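Local coordinates for probable branched-chain amino acid ABC transporter, amino acid binding protein (PDB 3LKB) that binds valine and probably delivers branched-chain amino acids to an ABC transporter for uptake, at residues 293-298 with 327-332; 303-306 with 310-313. The protein carries 2 engineered substitutions. One frame throughout, in Å; residues are numbered along the deposited sequence.

Interaction 1 of 2, residues 293-298 with 327-332; sequences AAAIAV and NAFKPG. Engineered in segment 293-298: A293 (natural residue Val), A295 (natural residue Ser).
The ring of F329 lies against the helix backbone at A295 and I296, and it supplies nearly all of the contact from the side of 327-332. Apolar side-chain contacts come first. CE2 of F329 comes to 4.0 Å from CB of A295, an engineered residue that is Ser in the natural protein, and this methyl group also lies near CZ. On the next residue CG1 of I296 lies alongside, 4.2 Å from CD2 of F329. The ring reaches both because CG of F329 stands anti to its backbone N (chi1 -179°), which carries the aromatic group out from the loop and onto the helix.

The second kind of contact is with backbone atoms. CE2 of F329 lies 3.7 Å from O of A295 and 3.9 Å from N of I296, both oblique to the ring. The segments meet by van der Waals contact. Helix 285-308 belongs to one lobe of a periplasmic binding protein of the leucine-binding family, where strand 6-14 and helix 21-41 pack on it: A297 and V298 touch L10, while A294, A295 and V298 touch Y34.

Within the loop, CD of P331 sits over the centre of one face of the F329 ring, 3.7 Å above its plane. The F329 backbone is hydrogen-bonded to I343, which the I296 side chain touches as well. I343 directly precedes D344, a residue of the sodium site, and the bound sodium ion is about 9 Å from the I296 side chain.

Interaction 2 of 2, residues 303-306 with 310-313; sequences RAQE and RITN
I311 turns CG1 to the side of its backbone N, anti to its carbonyl carbon (chi1 -77°), which points the longer branch back at A304 and Q305 near the end of helix 285-308. The Q305 chain bends at chi2 (-98°), and the two side chains cross at about a right angle. How closely they meet is doubtful, since CG of Q305 and CD1 of I311 are modelled nearer than carbons can sit. The A304 methyl faces the loop directly, with CB 4.3 Å from CG1 of I311 and 4.0 Å from O of R310. CB of R310 points away from the helix, and R310 meets A304 through its backbone O.

This is a helix-to-helix connection in which the chain leaves helix 285-308 and folds back beside its end before starting helix 313-321. T312 is the N-cap of that second helix, its OG1 hydrogen-bonded to N of E314, and its own N is bonded to OG1 of T315, whose side chain also rests on A304. I311 also touches V8 of strand 6-14 and P77, and Q305 touches Q6, so the connection packs on strand 6-14 and the neighbouring loop at P77.

O of A304 and O of R310 lie 3.6 Å apart. Two carbonyl oxygens have no proton to share, and that of R310 instead receives the hydroxyl of T315. Between the segments the A304 methyl and the I311 branch give apolar packing, while the hydrogen bonds of T312 and of the R310 carbonyl go to the start of helix 313-321.

Overall arrangement
Both contacts use helix 285-308, interaction 1 in its middle and interaction 2 near its C-terminal end, with centres 15 Å apart and on the same side of the chain's centre. Along the chain the order is 293-298, 303-306, 310-313 and 327-332: the short return of interaction 2 and helix 313-321 come between the two halves of interaction 1. R303 joins them: its NH1 probably hydrogen-bonds O of N327 at 3.1 Å, and its NE forms a salt bridge with E299, which in turn touches F329. One helix thus carries two loops on the same lobe, interaction 1 toward the sodium site and interaction 2 farther out.

Interaction 1 of 2, residues 293-298 with 327-332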
ATOM      1  N   ALA A 293      -9.918   0.065 -17.429  1.00  6.27           N
ATOM      2  CA  ALA A 293     -11.167  -0.372 -16.846  1.00  6.22           C
ATOM      3  C   ALA A 293     -12.075   0.834 -16.599  1.00  7.63           C
ATOM      4  O   ALA A 293     -13.256   0.784 -16.962  1.00  8.29           O
ATOM      5  CB  ALA A 293     -10.919  -1.087 -15.559  1.00  5.46           C
ATOM      6  N   ALA A 294     -11.563   1.896 -15.963  1.00  6.65           N
ATOM      7  CA  ALA A 294     -12.397   3.073 -15.722  1.00  7.10           C
ATOM      8  C   ALA A 294     -12.821   3.721 -17.053  1.00  8.03           C
ATOM      9  O   ALA A 294     -13.969   4.167 -17.200  1.00  7.19           O
ATOM     10  CB  ALA A 294     -11.656   4.081 -14.892  1.00  6.63           C
ATOM     11  N   ALA A 295     -11.891   3.782 -18.007  1.00  8.06           N
ATOM     12  CA  ALA A 295     -12.200   4.325 -19.341  1.00  8.65           C
ATOM     13  C   ALA A 295     -13.315   3.548 -20.039  1.00  9.04           C
ATOM     14  O   ALA A 295     -14.203   4.155 -20.624  1.00 10.18           O
ATOM     15  CB  ALA A 295     -10.946   4.365 -20.224  1.00  8.10           C
ATOM     16  N   ILE A 296     -13.293   2.215 -19.950  1.00  9.46           N
ATOM     17  CA  ILE A 296     -14.351   1.411 -20.545  1.00  8.81           C
ATOM     18  C   ILE A 296     -15.709   1.789 -19.923  1.00  9.96           C
ATOM     19  O   ILE A 296     -16.664   2.104 -20.671  1.00  9.93           O
ATOM     20  CB  ILE A 296     -14.078  -0.099 -20.486  1.00  8.08           C
ATOM     21  CG1 ILE A 296     -12.803  -0.416 -21.264  1.00  6.73           C
ATOM     22  CG2 ILE A 296     -15.300  -0.912 -21.063  1.00  6.23           C
ATOM     23  CD1 ILE A 296     -12.383  -1.897 -21.318  1.00  2.00           C
ATOM     24  N   ALA A 297     -15.753   1.827 -18.581  1.00  9.95           N
ATOM     25  CA  ALA A 297     -16.952   2.182 -17.795  1.00  9.90           C
ATOM     26  C   ALA A 297     -17.423   3.556 -18.168  1.00 10.27           C
ATOM     27  O   ALA A 297     -18.571   3.741 -18.511  1.00 10.93           O
ATOM     28  CB  ALA A 297     -16.668   2.124 -16.303  1.00  9.65           C
ATOM     29  N   VAL A 298     -16.531   4.530 -18.114  1.00  9.97           N
ATOM     30  CA  VAL A 298     -16.928   5.850 -18.473  1.00 10.28           C
ATOM     31  C   VAL A 298     -17.374   5.891 -19.955  1.00 11.47           C
ATOM     32  O   VAL A 298     -18.364   6.547 -20.308  1.00 12.01           O
ATOM     33  CB  VAL A 298     -15.841   6.891 -18.157  1.00  9.72           C
ATOM     34  CG1 VAL A 298     -16.225   8.270 -18.782  1.00  7.04           C
ATOM     35  CG2 VAL A 298     -15.642   6.966 -16.651  1.00  8.43           C
ATOM     36  N   ASN A 327     -17.641   0.678 -34.265  1.00 15.68           N
ATOM     37  CA  ASN A 327     -18.158   1.278 -33.034  1.00 14.38           C
ATOM     38  C   ASN A 327     -17.353   0.755 -31.813  1.00 13.22           C
ATOM     39  O   ASN A 327     -17.802   0.829 -30.666  1.00 11.10           O
ATOM     40  CB  ASN A 327     -19.651   0.946 -32.911  1.00 15.10           C
ATOM     41  CG  ASN A 327     -20.393   1.837 -31.908  1.00 16.95           C
ATOM     42  OD1 ASN A 327     -21.212   1.349 -31.089  1.00 17.75           O
ATOM     43  ND2 ASN A 327     -20.111   3.125 -31.949  1.00 17.92           N
ATOM     44  N   ALA A 328     -16.158   0.240 -32.079  1.00 12.20           N
ATOM     45  CA  ALA A 328     -15.291  -0.245 -31.024  1.00 13.25           C
ATOM     46  C   ALA A 328     -14.670   0.931 -30.268  1.00 14.32           C
ATOM     47  O   ALA A 328     -14.652   2.060 -30.759  1.00 14.33           O
ATOM     48  CB  ALA A 328     -14.193  -1.150 -31.578  1.00 11.98           C
ATOM     49  N   PHE A 329     -14.161   0.647 -29.075  1.00 14.44           N
ATOM     50  CA  PHE A 329     -13.553   1.665 -28.271  1.00 15.49           C
ATOM     51  C   PHE A 329     -12.027   1.533 -28.416  1.00 16.34           C
ATOM     52  O   PHE A 329     -11.436   0.470 -28.181  1.00 15.77           O
ATOM     53  CB  PHE A 329     -14.070   1.546 -26.816  1.00 15.64           C
ATOM     54  CG  PHE A 329     -13.519   2.564 -25.875  1.00 12.14           C
ATOM     55  CD1 PHE A 329     -13.502   3.921 -26.208  1.00 12.97           C
ATOM     56  CD2 PHE A 329     -13.051   2.169 -24.624  1.00 11.48           C
ATOM     57  CE1 PHE A 329     -12.978   4.879 -25.321  1.00  8.01           C
ATOM     58  CE2 PHE A 329     -12.528   3.095 -23.714  1.00  7.32           C
ATOM     59  CZ  PHE A 329     -12.486   4.456 -24.067  1.00  9.56           C
ATOM     60  N   LYS A 330     -11.403   2.611 -28.874  1.00 17.27           N
ATOM     61  CA  LYS A 330      -9.985   2.595 -29.078  1.00 18.49           C
ATOM     62  C   LYS A 330      -9.287   3.666 -28.252  1.00 16.81           C
ATOM     63  O   LYS A 330      -8.854   4.668 -28.776  1.00 18.20           O
ATOM     64  CB  LYS A 330      -9.654   2.691 -30.569  1.00 19.23           C
ATOM     65  CG  LYS A 330     -10.664   3.477 -31.421  1.00 27.48           C
ATOM     66  CD  LYS A 330     -10.644   5.044 -31.211  1.00 35.67           C
ATOM     67  CE  LYS A 330     -10.846   5.867 -32.540  1.00 39.26           C
ATOM     68  NZ  LYS A 330      -9.537   6.304 -33.169  1.00 39.03           N
ATOM     69  N   PRO A 331      -9.164   3.457 -26.940  1.00 15.59           N
ATOM     70  CA  PRO A 331      -8.445   4.515 -26.190  1.00 14.27           C
ATOM     71  C   PRO A 331      -6.900   4.479 -26.365  1.00 12.91           C
ATOM     72  O   PRO A 331      -6.239   5.430 -26.024  1.00 13.65           O
ATOM     73  CB  PRO A 331      -8.844   4.234 -24.750  1.00 14.16           C
ATOM     74  CG  PRO A 331      -9.043   2.690 -24.732  1.00 15.19           C
ATOM     75  CD  PRO A 331      -9.578   2.326 -26.083  1.00 14.44           C
ATOM     76  N   GLY A 332      -6.333   3.408 -26.913  1.00 11.63           N
ATOM     77  CA  GLY A 332      -4.879   3.263 -27.009  1.00  9.85           C
ATOM     78  C   GLY A 332      -4.228   2.758 -25.726  1.00  9.87           C
ATOM     79  O   GLY A 332      -3.114   3.093 -25.441  1.00  8.58           O
TER

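Interaction 2 of 2, residues 303-306 with 310-313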
ATOM      1  N   ARG A 303     -22.065   6.409 -23.848  1.00 16.41           N
ATOM      2  CA  ARG A 303     -22.885   5.832 -24.869  1.00 16.71           C
ATOM      3  C   ARG A 303     -24.298   5.584 -24.409  1.00 17.79           C
ATOM      4  O   ARG A 303     -25.216   5.862 -25.094  1.00 17.48           O
ATOM      5  CB  ARG A 303     -22.247   4.606 -25.463  1.00 15.77           C
ATOM      6  CG  ARG A 303     -21.156   4.908 -26.393  1.00 14.86           C
ATOM      7  CD  ARG A 303     -20.229   3.829 -26.421  1.00 13.64           C
ATOM      8  NE  ARG A 303     -19.046   4.039 -27.195  1.00 15.17           N
ATOM      9  CZ  ARG A 303     -18.613   3.188 -28.081  1.00 11.56           C
ATOM     10  NH1 ARG A 303     -19.339   2.167 -28.325  1.00 11.25           N
ATOM     11  NH2 ARG A 303     -17.504   3.383 -28.704  1.00  6.19           N
ATOM     12  N   ALA A 304     -24.455   5.108 -23.207  1.00 18.85           N
ATOM     13  CA  ALA A 304     -25.781   5.057 -22.625  1.00 20.88           C
ATOM     14  C   ALA A 304     -26.490   6.444 -22.642  1.00 22.02           C
ATOM     15  O   ALA A 304     -27.705   6.511 -22.885  1.00 21.52           O
ATOM     16  CB  ALA A 304     -25.746   4.439 -21.178  1.00 20.58           C
ATOM     17  N   GLN A 305     -25.761   7.539 -22.404  1.00 23.20           N
ATOM     18  CA  GLN A 305     -26.451   8.827 -22.315  1.00 25.01           C
ATOM     19  C   GLN A 305     -26.870   9.319 -23.659  1.00 25.85           C
ATOM     20  O   GLN A 305     -27.946   9.897 -23.806  1.00 25.54           O
ATOM     21  CB  GLN A 305     -25.593   9.898 -21.680  1.00 25.17           C
ATOM     22  CG  GLN A 305     -25.947  10.099 -20.254  1.00 29.50           C
ATOM     23  CD  GLN A 305     -26.888  11.261 -19.994  1.00 31.02           C
ATOM     24  OE1 GLN A 305     -27.962  11.079 -19.399  1.00 35.12           O
ATOM     25  NE2 GLN A 305     -26.467  12.458 -20.379  1.00 27.46           N
ATOM     26  N   GLU A 306     -25.983   9.128 -24.620  1.00 26.96           N
ATOM     27  CA  GLU A 306     -26.228   9.512 -25.976  1.00 29.29           C
ATOM     28  C   GLU A 306     -27.424   8.738 -26.557  1.00 29.46           C
ATOM     29  O   GLU A 306     -28.310   9.345 -27.122  1.00 28.96           O
ATOM     30  CB  GLU A 306     -24.939   9.307 -26.770  1.00 30.34           C
ATOM     31  CG  GLU A 306     -25.090   8.919 -28.254  1.00 35.90           C
ATOM     32  CD  GLU A 306     -23.979   7.932 -28.712  1.00 42.21           C
ATOM     33  OE1 GLU A 306     -24.076   6.705 -28.360  1.00 39.12           O
ATOM     34  OE2 GLU A 306     -23.026   8.408 -29.414  1.00 44.49           O
ATOM     35  N   ARG A 310     -30.690   7.991 -20.379  1.00 25.25           N
ATOM     36  CA  ARG A 310     -30.874   7.463 -19.031  1.00 24.24           C
ATOM     37  C   ARG A 310     -29.704   6.526 -18.774  1.00 22.09           C
ATOM     38  O   ARG A 310     -29.192   5.902 -19.702  1.00 21.53           O
ATOM     39  CB  ARG A 310     -32.219   6.726 -18.855  1.00 25.29           C
ATOM     40  CG  ARG A 310     -32.280   5.337 -19.456  1.00 30.13           C
ATOM     41  CD  ARG A 310     -33.533   4.521 -19.030  1.00 38.12           C
ATOM     42  NE  ARG A 310     -34.547   4.475 -20.096  1.00 44.01           N
ATOM     43  CZ  ARG A 310     -34.744   3.459 -20.959  1.00 47.79           C
ATOM     44  NH1 ARG A 310     -34.015   2.340 -20.909  1.00 47.45           N
ATOM     45  NH2 ARG A 310     -35.706   3.551 -21.886  1.00 48.82           N
ATOM     46  N   ILE A 311     -29.264   6.453 -17.527  1.00 19.32           N
ATOM     47  CA  ILE A 311     -28.098   5.693 -17.189  1.00 16.98           C
ATOM     48  C   ILE A 311     -28.481   4.653 -16.157  1.00 17.20           C
ATOM     49  O   ILE A 311     -28.704   4.976 -14.970  1.00 17.80           O
ATOM     50  CB  ILE A 311     -26.930   6.609 -16.721  1.00 16.40           C
ATOM     51  CG1 ILE A 311     -26.275   7.294 -17.941  1.00 14.83           C
ATOM     52  CG2 ILE A 311     -25.874   5.830 -15.975  1.00 12.63           C
ATOM     53  CD1 ILE A 311     -25.646   8.613 -17.610  1.00  9.62           C
ATOM     54  N   THR A 312     -28.531   3.405 -16.615  1.00 16.74           N
ATOM     55  CA  THR A 312     -28.857   2.254 -15.777  1.00 17.59           C
ATOM     56  C   THR A 312     -27.992   1.020 -16.129  1.00 16.22           C
ATOM     57  O   THR A 312     -27.283   1.000 -17.155  1.00 15.18           O
ATOM     58  CB  THR A 312     -30.366   1.887 -15.833  1.00 17.86           C
ATOM     59  OG1 THR A 312     -30.484   0.485 -16.062  1.00 23.34           O
ATOM     60  CG2 THR A 312     -30.997   2.454 -17.008  1.00 20.88           C
ATOM     61  N   ASN A 313     -28.044   0.011 -15.263  1.00 14.98           N
ATOM     62  CA  ASN A 313     -27.382  -1.250 -15.547  1.00 15.18           C
ATOM     63  C   ASN A 313     -27.786  -1.805 -16.915  1.00 15.07           C
ATOM     64  O   ASN A 313     -26.974  -2.453 -17.611  1.00 15.10           O
ATOM     65  CB  ASN A 313     -27.616  -2.292 -14.443  1.00 14.48           C
ATOM     66  CG  ASN A 313     -29.120  -2.555 -14.168  1.00 15.52           C
ATOM     67  OD1 ASN A 313     -29.959  -1.680 -14.338  1.00 18.63           O
ATOM     68  ND2 ASN A 313     -29.441  -3.759 -13.750  1.00 12.31           N
TER